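Local coordinates for acyl-[acyl-carrier-protein]--UDP-N-acetylglucosamine O-acyltransferase (Acinetobacter baumannii, PDB 4E6U), which probably transfers an acyl chain from acyl carrier protein to UDP-N-acetylglucosamine, an early step in the lipopolysaccharide-synthesis pathway, at residues Gly156-Ile167 and Ile173-Val183; Ile224-Ile235 and Leu256-Arg265. One frame throughout, in Å; residues are numbered along the deposited sequence. Where two conformers were deposited one is given.

In the fold
From the N terminus the chain winds through successive coils of a parallel beta-helix whose three sheets run its length. Contact 1 joins one coil, Gly156-Ile167, to the next, Ile173-Val183, closing a loop of five intervening residues toward the C-terminal end of the beta-helix. After it come strands 187-191 and 194-199 and then the helices. Contact 2 ties the turn between helices 211-225 and 231-241 to the end of helix 250-258 and the tail after it, closing a mostly helical loop of 20 residues. The two contacts follow in series, neither nested nor crossed, with centres about 17 Å apart. The tail nevertheless returns to the coil: Asp182 N lies 2.8 Å from Gly262 O, probably hydrogen-bonded, joining helical domain to beta-helix.

Contact 1: Gly156-Ile167 and Ile173-Val183; sequences GGNSGIHQFCKI and IGGASLILKDV. With EDO (1,2-ethanediol), chain I.
Gly160 and Ile161 pair in parallel with Leu178 and Ile179, and a separate bridge joins Ile167 to Val183 after a two-residue shift in register. The straightest rung is Ile179 N to Gly160 O, 2.8 Å at 174°. At one end two type II turns stack, Gly156-Ser159 on Gly174-Ser177. Here Ser159 OG, held beside its own backbone N (chi1 -64°), accepts from Ser177 N at 3.0 Å. Inside the coil, Ile167 CD1 touches both Ile179 CG2 (3.8 Å) and Val183 CG2 (3.7 Å), while Ile173 CD1 touches Ile167 CG2 and Ile161 CD1. Beyond the strand, the Leu180 side chain slants across that of His162, its CD2 meeting the ring at CD2, and Cys165 SG lies 3.4 Å from Leu180 C. Asp182 runs alongside the start of the Lys166 side chain. Its OD1 receives Lys166 N at 2.9 Å from well above the carboxylate plane and also takes a proton from a water shared with Phe164 O; OD2 bonds to Ser259 of the C-terminal tail. Such stacking typifies the left-handed parallel beta-helix of hexapeptide-repeat acyltransferases. Its chemistry implies an aliphatic interior walled by coils that backbone hydrogen bonds hold together; between the two ladders the Asp182 carboxylate, rather than a backbone carbonyl, accepts from Lys166 N.

Contact 2: Ile224-Ile235 and Leu256-Arg265; sequences IFKSGLTSVQAI and LEQSERGIVR. With EDO (1,2-ethanediol), chain D; EDO (1,2-ethanediol), chain K; EDO (1,2-ethanediol), chain I.
The side chain of the C-terminal residue, Arg265, reaches back to the end of helix 211-225, where its NH1 donates to Ile224 O at 3.0 Å. Its chain is extended from CG to NE, and the bond arrives 25° out of the carbonyl plane. One water joins Arg265 NH2 to Ile224 O and Leu229 O; another joins NH1 to Phe225 O. An ethanediol, probably a crystallisation additive, takes bonds from NE and NH2, and its O1 also bonds to Ser231 OG. These partners spread around the guanidinium edge and would fix its rotation, while Ile263 CD1 lies 3.4 Å above one face, displaced from the centre toward the edge.

The same methyl packs at 3.6 Å against Ile224 CG2, which itself covers the centre of one face of the Phe225 ring. The ring's edge meets Arg265 CG and Val264 O, the latter 3.1 Å from Phe225 CE1; no polar partner is found for this buried carbonyl oxygen. Farther along, Leu256, on helix 250-258, packs against Ile224 of helix 211-225 and against Ser231 and Ile235 of helix 231-241: the Leu256 and Ile224 side chains reach toward each other, CD2 lying 3.9 Å from Ile224 CG1, and Leu256 CB lies 3.7 Å from Ile235 CD1. That isoleucine methyl also touches Glu257 CG. Thr230 and Gln233 form a capping box that starts helix 231-241: Thr230 OG1 accepts from Gln233 N, and Gln233 OE1 from Thr230 N.

The contact thus packs the tail and the end of helix 250-258 against the turn from helix 211-225 into helix 231-241. Ile238 and Leu252 also touch Ile224, extending the apolar packing among the three helices, while Val187 and Ala189 of strand 187-191 meet Phe225 and Val264 respectively.

Contact 1: Gly156-Ile167 and Ile173-Val183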
loop_
_atom_site.group_PDB
_atom_site.type_symbol
_atom_site.label_atom_id
_atom_site.label_comp_id
_atom_site.label_asym_id
_atom_site.label_seq_id
_atom_site.Cartn_x
_atom_site.Cartn_y
_atom_site.Cartn_z
ATOM N N GLY A 156 7.413 9.606 -5.157
ATOM C CA GLY A 156 7.147 8.426 -5.969
ATOM C C GLY A 156 6.356 7.360 -5.227
ATOM O O GLY A 156 6.334 7.298 -4.002
ATOM N N GLY A 157 5.718 6.501 -6.007
ATOM C CA GLY A 157 4.753 5.551 -5.470
ATOM C C GLY A 157 5.336 4.597 -4.459
ATOM O O GLY A 157 6.497 4.173 -4.570
ATOM N N ASN A 158 4.524 4.251 -3.478
ATOM C CA ASN A 158 4.865 3.263 -2.477
ATOM C C ASN A 158 6.046 3.685 -1.592
ATOM O O ASN A 158 6.803 2.848 -1.079
ATOM C CB ASN A 158 5.125 1.896 -3.115
ATOM C CG ASN A 158 4.987 0.791 -2.121
ATOM O OD1 ASN A 158 4.261 0.926 -1.136
ATOM N ND2 ASN A 158 5.698 -0.309 -2.350
ATOM N N SER A 159 6.219 4.991 -1.454
ATOM C CA SER A 159 7.235 5.525 -0.555
ATOM C C SER A 159 6.634 5.828 0.806
ATOM O O SER A 159 5.409 6.021 0.937
ATOM C CB SER A 159 7.879 6.779 -1.129
ATOM O OG SER A 159 8.573 6.476 -2.331
ATOM N N GLY A 160 7.492 5.842 1.821
ATOM C CA GLY A 160 7.121 6.201 3.184
ATOM C C GLY A 160 8.025 7.292 3.699
ATOM O O GLY A 160 9.244 7.264 3.481
ATOM N N ILE A 161 7.435 8.249 4.399
ATOM C CA ILE A 161 8.185 9.334 5.014
ATOM C C ILE A 161 8.002 9.261 6.517
ATOM O O ILE A 161 6.898 9.384 7.019
ATOM C CB ILE A 161 7.749 10.686 4.471
ATOM C CG1 ILE A 161 7.853 10.681 2.940
ATOM C CG2 ILE A 161 8.618 11.811 5.095
ATOM C CD1 ILE A 161 7.242 11.875 2.275
ATOM N N HIS A 162 9.105 9.055 7.230
ATOM C CA HIS A 162 9.127 8.889 8.684
ATOM C C HIS A 162 8.675 10.145 9.434
ATOM O O HIS A 162 8.860 11.267 8.962
ATOM C CB HIS A 162 10.575 8.532 9.093
ATOM C CG HIS A 162 10.738 8.048 10.506
ATOM N ND1 HIS A 162 10.948 8.898 11.575
ATOM C CD2 HIS A 162 10.781 6.792 11.012
ATOM C CE1 HIS A 162 11.086 8.182 12.681
ATOM N NE2 HIS A 162 10.987 6.902 12.368
ATOM N N GLN A 163 8.090 9.933 10.609
ATOM C CA GLN A 163 7.632 11.048 11.468
ATOM C C GLN A 163 8.683 12.140 11.648
ATOM O O GLN A 163 9.891 11.859 11.755
ATOM C CB GLN A 163 7.155 10.533 12.832
ATOM C CG GLN A 163 8.218 9.749 13.586
ATOM C CD GLN A 163 7.843 9.396 15.022
ATOM O OE1 GLN A 163 6.762 9.717 15.499
ATOM N NE2 GLN A 163 8.758 8.727 15.712
ATOM N N PHE A 164 8.216 13.384 11.625
ATOM C CA PHE A 164 9.027 14.585 11.887
ATOM C C PHE A 164 9.970 14.982 10.769
ATOM O O PHE A 164 10.627 16.025 10.858
ATOM C CB PHE A 164 9.797 14.504 13.222
ATOM C CG PHE A 164 8.905 14.418 14.416
ATOM C CD1 PHE A 164 8.256 15.557 14.887
ATOM C CD2 PHE A 164 8.704 13.209 15.066
ATOM C CE1 PHE A 164 7.420 15.480 16.010
ATOM C CE2 PHE A 164 7.863 13.129 16.172
ATOM C CZ PHE A 164 7.227 14.267 16.632
ATOM N N CYS A 165 10.041 14.196 9.699
ATOM C CA CYS A 165 10.878 14.592 8.572
ATOM C C CYS A 165 10.371 15.842 7.850
ATOM O O CYS A 165 9.176 16.179 7.910
ATOM C CB CYS A 165 11.006 13.449 7.567
ATOM S SG CYS A 165 12.012 12.072 8.152
ATOM N N LYS A 166 11.288 16.523 7.170
ATOM C CA LYS A 166 10.983 17.715 6.403
ATOM C C LYS A 166 11.440 17.516 4.973
ATOM O O LYS A 166 12.606 17.224 4.712
ATOM C CB LYS A 166 11.651 18.947 7.045
ATOM C CG LYS A 166 11.214 19.128 8.479
ATOM C CD LYS A 166 11.923 20.280 9.199
ATOM C CE LYS A 166 11.552 20.298 10.668
ATOM N NZ LYS A 166 10.095 20.539 10.903
ATOM N N ILE A 167 10.508 17.633 4.034
ATOM C CA ILE A 167 10.761 17.390 2.623
ATOM C C ILE A 167 10.529 18.702 1.917
ATOM O O ILE A 167 9.390 19.187 1.795
ATOM C CB ILE A 167 9.799 16.309 2.057
ATOM C CG1 ILE A 167 9.735 15.093 2.990
ATOM C CG2 ILE A 167 10.185 15.961 0.625
ATOM C CD1 ILE A 167 11.064 14.386 3.221
ATOM N N ILE A 173 11.322 12.394 -4.491
ATOM C CA ILE A 173 11.559 11.138 -3.801
ATOM C C ILE A 173 11.257 10.022 -4.793
ATOM O O ILE A 173 10.157 9.954 -5.339
ATOM C CB ILE A 173 10.673 11.030 -2.516
ATOM C CG1 ILE A 173 11.211 11.983 -1.440
ATOM C CG2 ILE A 173 10.628 9.589 -1.982
ATOM C CD1 ILE A 173 10.242 12.286 -0.321
ATOM N N GLY A 174 12.230 9.151 -5.041
ATOM C CA GLY A 174 12.029 8.049 -5.986
ATOM C C GLY A 174 10.991 7.062 -5.493
ATOM O O GLY A 174 10.734 6.951 -4.292
ATOM N N GLY A 175 10.398 6.331 -6.429
ATOM C CA GLY A 175 9.479 5.253 -6.047
ATOM C C GLY A 175 10.075 4.288 -5.034
ATOM O O GLY A 175 11.287 4.016 -5.034
ATOM N N ALA A 176 9.224 3.801 -4.144
ATOM C CA ALA A 176 9.540 2.743 -3.192
ATOM C C ALA A 176 10.676 3.112 -2.247
ATOM O O ALA A 176 11.455 2.250 -1.831
ATOM C CB ALA A 176 9.847 1.437 -3.919
ATOM N N SER A 177 10.741 4.388 -1.887
ATOM C CA SER A 177 11.767 4.850 -0.950
ATOM C C SER A 177 11.288 4.850 0.484
ATOM O O SER A 177 10.086 4.989 0.760
ATOM C CB SER A 177 12.230 6.257 -1.306
ATOM O OG SER A 177 12.785 6.320 -2.597
ATOM N N LEU A 178 12.231 4.710 1.409
ATOM C CA LEU A 178 11.970 4.870 2.831
ATOM C C LEU A 178 12.765 6.078 3.283
ATOM O O LEU A 178 13.988 6.032 3.325
ATOM C CB LEU A 178 12.340 3.610 3.630
ATOM C CG LEU A 178 12.196 3.708 5.155
ATOM C CD1 LEU A 178 10.742 3.955 5.579
ATOM C CD2 LEU A 178 12.742 2.446 5.816
ATOM N N ILE A 179 12.077 7.169 3.572
ATOM C CA ILE A 179 12.736 8.412 3.953
ATOM C C ILE A 179 12.749 8.554 5.461
ATOM O O ILE A 179 11.700 8.652 6.092
ATOM C CB ILE A 179 12.046 9.628 3.289
ATOM C CG1 ILE A 179 12.063 9.495 1.756
ATOM C CG2 ILE A 179 12.693 10.941 3.766
ATOM C CD1 ILE A 179 13.450 9.426 1.121
ATOM N N LEU A 180 13.946 8.553 6.044
ATOM C CA LEU A 180 14.092 8.573 7.501
ATOM C C LEU A 180 14.651 9.881 8.041
ATOM O O LEU A 180 14.646 10.101 9.257
ATOM C CB LEU A 180 14.983 7.412 7.969
ATOM C CG LEU A 180 14.529 6.005 7.595
ATOM C CD1 LEU A 180 15.571 4.996 8.081
ATOM C CD2 LEU A 180 13.161 5.699 8.185
ATOM N N LYS A 181 15.131 10.734 7.136
ATOM C CA LYS A 181 15.725 12.021 7.490
ATOM C C LYS A 181 15.244 13.076 6.499
ATOM O O LYS A 181 14.488 12.767 5.576
ATOM C CB LYS A 181 17.258 11.922 7.501
ATOM C CG LYS A 181 17.779 11.025 8.620
ATOM C CD LYS A 181 19.281 11.080 8.701
ATOM C CE LYS A 181 19.786 10.204 9.814
ATOM N NZ LYS A 181 21.276 10.117 9.736
ATOM N N ASP A 182 15.662 14.321 6.688
ATOM C CA ASP A 182 15.133 15.411 5.879
ATOM C C ASP A 182 15.669 15.380 4.466
ATOM O O ASP A 182 16.827 14.972 4.246
ATOM C CB ASP A 182 15.485 16.755 6.498
ATOM C CG ASP A 182 14.770 17.011 7.799
ATOM O OD1 ASP A 182 13.918 16.195 8.248
ATOM O OD2 ASP A 182 15.070 18.071 8.386
ATOM N N VAL A 183 14.847 15.817 3.514
ATOM C CA VAL A 183 15.265 15.936 2.128
ATOM C C VAL A 183 15.278 17.410 1.779
ATOM O O VAL A 183 14.231 18.046 1.695
ATOM C CB VAL A 183 14.347 15.145 1.167
ATOM C CG1 VAL A 183 14.811 15.294 -0.288
ATOM C CG2 VAL A 183 14.325 13.670 1.569
HETATM C C1 EDO I . 12.319 7.843 16.149
HETATM O O1 EDO I . 11.534 9.032 16.006
HETATM C C2 EDO I . 13.798 8.211 16.120
HETATM O O2 EDO I . 14.425 7.567 15.007
HETATM O O HOH W 1 8.558 2.313 1.203
HETATM O O HOH W 2 13.329 17.020 10.665
#

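Contact 2: Ile224-Ile235 and Leu256-Arg265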
loop_
_atom_site.group_PDB
_atom_site.type_symbol
_atom_site.label_atom_id
_atom_site.label_comp_id
_atom_site.label_asym_id
_atom_site.label_seq_id
_atom_site.Cartn_x
_atom_site.Cartn_y
_atom_site.Cartn_z
ATOM N N ILE A 224 27.393 20.169 0.584
ATOM C CA ILE A 224 26.558 19.520 1.589
ATOM C C ILE A 224 26.824 18.011 1.681
ATOM O O ILE A 224 26.944 17.466 2.773
ATOM C CB ILE A 224 25.066 19.760 1.274
ATOM C CG1 ILE A 224 24.737 21.248 1.380
ATOM C CG2 ILE A 224 24.186 18.977 2.251
ATOM C CD1 ILE A 224 23.380 21.648 0.747
ATOM N N PHE A 225 26.923 17.360 0.531
ATOM C CA PHE A 225 26.899 15.905 0.498
ATOM C C PHE A 225 28.224 15.205 0.254
ATOM O O PHE A 225 28.364 14.039 0.622
ATOM C CB PHE A 225 25.862 15.442 -0.536
ATOM C CG PHE A 225 24.444 15.791 -0.159
ATOM C CD1 PHE A 225 23.777 15.067 0.827
ATOM C CD2 PHE A 225 23.793 16.849 -0.768
ATOM C CE1 PHE A 225 22.481 15.402 1.187
ATOM C CE2 PHE A 225 22.474 17.180 -0.424
ATOM C CZ PHE A 225 21.829 16.451 0.555
ATOM N N LYS A 226 29.179 15.887 -0.366
ATOM C CA LYS A 226 30.407 15.217 -0.824
ATOM C C LYS A 226 31.674 15.681 -0.121
ATOM O O LYS A 226 32.705 15.020 -0.201
ATOM C CB LYS A 226 30.578 15.390 -2.333
ATOM C CG LYS A 226 29.379 14.952 -3.172
ATOM C CD LYS A 226 29.181 13.458 -3.064
ATOM C CE LYS A 226 28.478 12.916 -4.297
ATOM N NZ LYS A 226 28.382 11.430 -4.191
ATOM N N SER A 227 31.609 16.792 0.589
ATOM C CA SER A 227 32.845 17.411 1.070
ATOM C C SER A 227 33.269 16.999 2.451
ATOM O O SER A 227 34.371 17.348 2.870
ATOM C CB SER A 227 32.687 18.920 1.016
ATOM O OG SER A 227 32.507 19.271 -0.351
ATOM N N GLY A 228 32.400 16.312 3.182
ATOM C CA GLY A 228 32.677 15.945 4.564
ATOM C C GLY A 228 32.342 17.039 5.559
ATOM O O GLY A 228 32.541 16.874 6.755
ATOM N N LEU A 229 31.833 18.164 5.068
ATOM C CA LEU A 229 31.443 19.246 5.962
ATOM C C LEU A 229 30.145 18.930 6.697
ATOM O O LEU A 229 29.272 18.252 6.154
ATOM C CB LEU A 229 31.258 20.545 5.174
ATOM C CG LEU A 229 32.530 21.086 4.511
ATOM C CD1 LEU A 229 32.158 22.343 3.737
ATOM C CD2 LEU A 229 33.612 21.383 5.529
ATOM N N THR A 230 30.022 19.433 7.922
ATOM C CA THR A 230 28.743 19.392 8.651
ATOM C C THR A 230 27.741 20.307 7.970
ATOM O O THR A 230 28.105 21.135 7.125
ATOM C CB THR A 230 28.897 19.825 10.122
ATOM O OG1 THR A 230 29.182 21.235 10.171
ATOM C CG2 THR A 230 29.999 19.016 10.816
ATOM N N SER A 231 26.468 20.173 8.328
ATOM C CA SER A 231 25.451 21.063 7.785
ATOM C C SER A 231 25.784 22.537 8.013
ATOM O O SER A 231 25.670 23.339 7.090
ATOM C CB SER A 231 24.068 20.736 8.367
ATOM O OG SER A 231 23.635 19.471 7.922
ATOM N N VAL A 232 26.205 22.884 9.234
ATOM C CA VAL A 232 26.523 24.274 9.560
ATOM C C VAL A 232 27.713 24.764 8.739
ATOM O O VAL A 232 27.706 25.878 8.199
ATOM C CB VAL A 232 26.786 24.453 11.074
ATOM C CG1 VAL A 232 27.277 25.856 11.374
ATOM C CG2 VAL A 232 25.508 24.142 11.869
ATOM N N GLN A 233 28.716 23.903 8.593
ATOM C CA GLN A 233 29.879 24.258 7.787
ATOM C C GLN A 233 29.520 24.440 6.319
ATOM O O GLN A 233 30.009 25.361 5.672
ATOM C CB GLN A 233 30.965 23.207 7.951
ATOM C CG GLN A 233 31.557 23.176 9.354
ATOM C CD GLN A 233 32.322 21.898 9.678
ATOM O OE1 GLN A 233 32.335 20.936 8.901
ATOM N NE2 GLN A 233 32.970 21.890 10.830
ATOM N N ALA A 234 28.659 23.571 5.782
ATOM C CA ALA A 234 28.244 23.714 4.397
ATOM C C ALA A 234 27.458 25.011 4.194
ATOM O O ALA A 234 27.627 25.688 3.180
ATOM C CB ALA A 234 27.415 22.484 3.943
ATOM N N ILE A 235 26.608 25.351 5.168
ATOM C CA ILE A 235 25.862 26.613 5.115
ATOM C C ILE A 235 26.828 27.796 5.021
ATOM O O ILE A 235 26.646 28.695 4.192
ATOM C CB ILE A 235 24.947 26.796 6.339
ATOM C CG1 ILE A 235 23.750 25.842 6.262
ATOM C CG2 ILE A 235 24.418 28.241 6.413
ATOM C CD1 ILE A 235 23.043 25.704 7.588
ATOM N N LEU A 256 18.792 23.105 5.791
ATOM C CA LEU A 256 19.798 22.656 6.735
ATOM C C LEU A 256 19.634 23.308 8.102
ATOM O O LEU A 256 19.843 22.665 9.122
ATOM C CB LEU A 256 21.191 22.899 6.163
ATOM C CG LEU A 256 21.770 21.723 5.341
ATOM C CD1 LEU A 256 20.853 21.173 4.221
ATOM C CD2 LEU A 256 23.103 22.163 4.761
ATOM N N GLU A 257 19.199 24.564 8.107
ATOM C CA GLU A 257 18.976 25.278 9.365
ATOM C C GLU A 257 17.744 24.769 10.108
ATOM O O GLU A 257 17.706 24.768 11.336
ATOM C CB GLU A 257 18.872 26.781 9.105
ATOM C CG GLU A 257 20.223 27.353 8.662
ATOM C CD GLU A 257 20.288 28.862 8.537
ATOM O OE1 GLU A 257 19.270 29.517 8.219
ATOM O OE2 GLU A 257 21.404 29.393 8.743
ATOM N N GLN A 258 16.749 24.301 9.358
ATOM C CA GLN A 258 15.464 23.911 9.955
ATOM C C GLN A 258 15.402 22.443 10.350
ATOM O O GLN A 258 14.489 22.011 11.063
ATOM C CB GLN A 258 14.323 24.260 9.001
ATOM C CG GLN A 258 14.091 25.752 8.888
ATOM C CD GLN A 258 13.234 26.139 7.697
ATOM O OE1 GLN A 258 12.786 25.284 6.921
ATOM N NE2 GLN A 258 13.006 27.436 7.538
ATOM N N SER A 259 16.389 21.676 9.907
ATOM C CA SER A 259 16.392 20.234 10.118
ATOM C C SER A 259 16.360 19.828 11.593
ATOM O O SER A 259 17.079 20.394 12.409
ATOM C CB SER A 259 17.611 19.616 9.438
ATOM O OG SER A 259 17.623 18.207 9.597
ATOM N N GLU A 260 15.513 18.852 11.920
ATOM C CA GLU A 260 15.465 18.270 13.260
ATOM C C GLU A 260 16.010 16.845 13.283
ATOM O O GLU A 260 16.629 16.421 14.256
ATOM C CB GLU A 260 14.036 18.306 13.812
ATOM C CG GLU A 260 13.622 19.690 14.295
ATOM C CD GLU A 260 12.191 19.764 14.803
ATOM O OE1 GLU A 260 11.715 20.907 14.999
ATOM O OE2 GLU A 260 11.540 18.705 15.009
ATOM N N ARG A 261 15.792 16.106 12.201
ATOM C CA ARG A 261 16.212 14.711 12.152
ATOM C C ARG A 261 17.557 14.525 11.471
ATOM O O ARG A 261 18.033 13.394 11.329
ATOM C CB ARG A 261 15.144 13.873 11.462
ATOM C CG ARG A 261 13.913 13.717 12.328
ATOM C CD ARG A 261 12.933 12.735 11.745
ATOM N NE ARG A 261 13.527 11.425 11.472
ATOM C CZ ARG A 261 13.721 10.466 12.374
ATOM N NH1 ARG A 261 13.384 10.648 13.652
ATOM N NH2 ARG A 261 14.268 9.316 11.995
ATOM N N GLY A 262 18.172 15.631 11.057
ATOM C CA GLY A 262 19.326 15.542 10.181
ATOM C C GLY A 262 18.850 15.306 8.751
ATOM O O GLY A 262 17.647 15.270 8.497
ATOM N N ILE A 263 19.785 15.135 7.823
ATOM C CA ILE A 263 19.437 15.029 6.400
ATOM C C ILE A 263 19.828 13.683 5.759
ATOM O O ILE A 263 20.747 13.004 6.236
ATOM C CB ILE A 263 19.989 16.239 5.590
ATOM C CG1 ILE A 263 21.519 16.252 5.615
ATOM C CG2 ILE A 263 19.424 17.574 6.127
ATOM C CD1 ILE A 263 22.129 17.222 4.615
ATOM N N VAL A 264 19.125 13.305 4.689
ATOM C CA VAL A 264 19.355 12.046 3.955
ATOM C C VAL A 264 20.631 12.087 3.128
ATOM O O VAL A 264 20.854 13.036 2.374
ATOM C CB VAL A 264 18.186 11.685 2.983
ATOM C CG1 VAL A 264 16.923 11.357 3.737
ATOM C CG2 VAL A 264 17.945 12.799 1.951
ATOM N N ARG A 265 21.447 11.042 3.241
ATOM C CA ARG A 265 22.739 11.018 2.556
ATOM C C ARG A 265 22.977 9.709 1.822
ATOM O O ARG A 265 23.379 9.713 0.653
ATOM C CB ARG A 265 23.846 11.270 3.572
ATOM C CG ARG A 265 23.753 12.642 4.216
ATOM C CD ARG A 265 24.749 12.813 5.346
ATOM N NE ARG A 265 24.646 14.145 5.945
ATOM C CZ ARG A 265 25.300 15.222 5.510
ATOM N NH1 ARG A 265 26.101 15.136 4.450
ATOM N NH2 ARG A 265 25.140 16.390 6.131
ATOM O OXT ARG A 265 22.774 8.621 2.381
HETATM C C1 EDO D . 22.825 15.978 9.375
HETATM O O1 EDO D . 24.024 16.484 8.777
HETATM C C2 EDO D . 23.050 14.536 9.807
HETATM O O2 EDO D . 23.260 13.725 8.645
HETATM C C1 EDO K . 35.600 18.201 10.122
HETATM O O1 EDO K . 35.599 19.433 10.878
HETATM C C2 EDO K . 34.651 18.311 8.929
HETATM O O2 EDO K . 33.286 18.354 9.376
HETATM C C1 EDO I . 12.319 7.843 16.149
HETATM O O1 EDO I . 11.534 9.032 16.006
HETATM C C2 EDO I . 13.798 8.211 16.120
HETATM O O2 EDO I . 14.425 7.567 15.007
HETATM O O HOH W 3 26.648 18.747 5.224
HETATM O O HOH W 4 26.643 12.797 2.417
#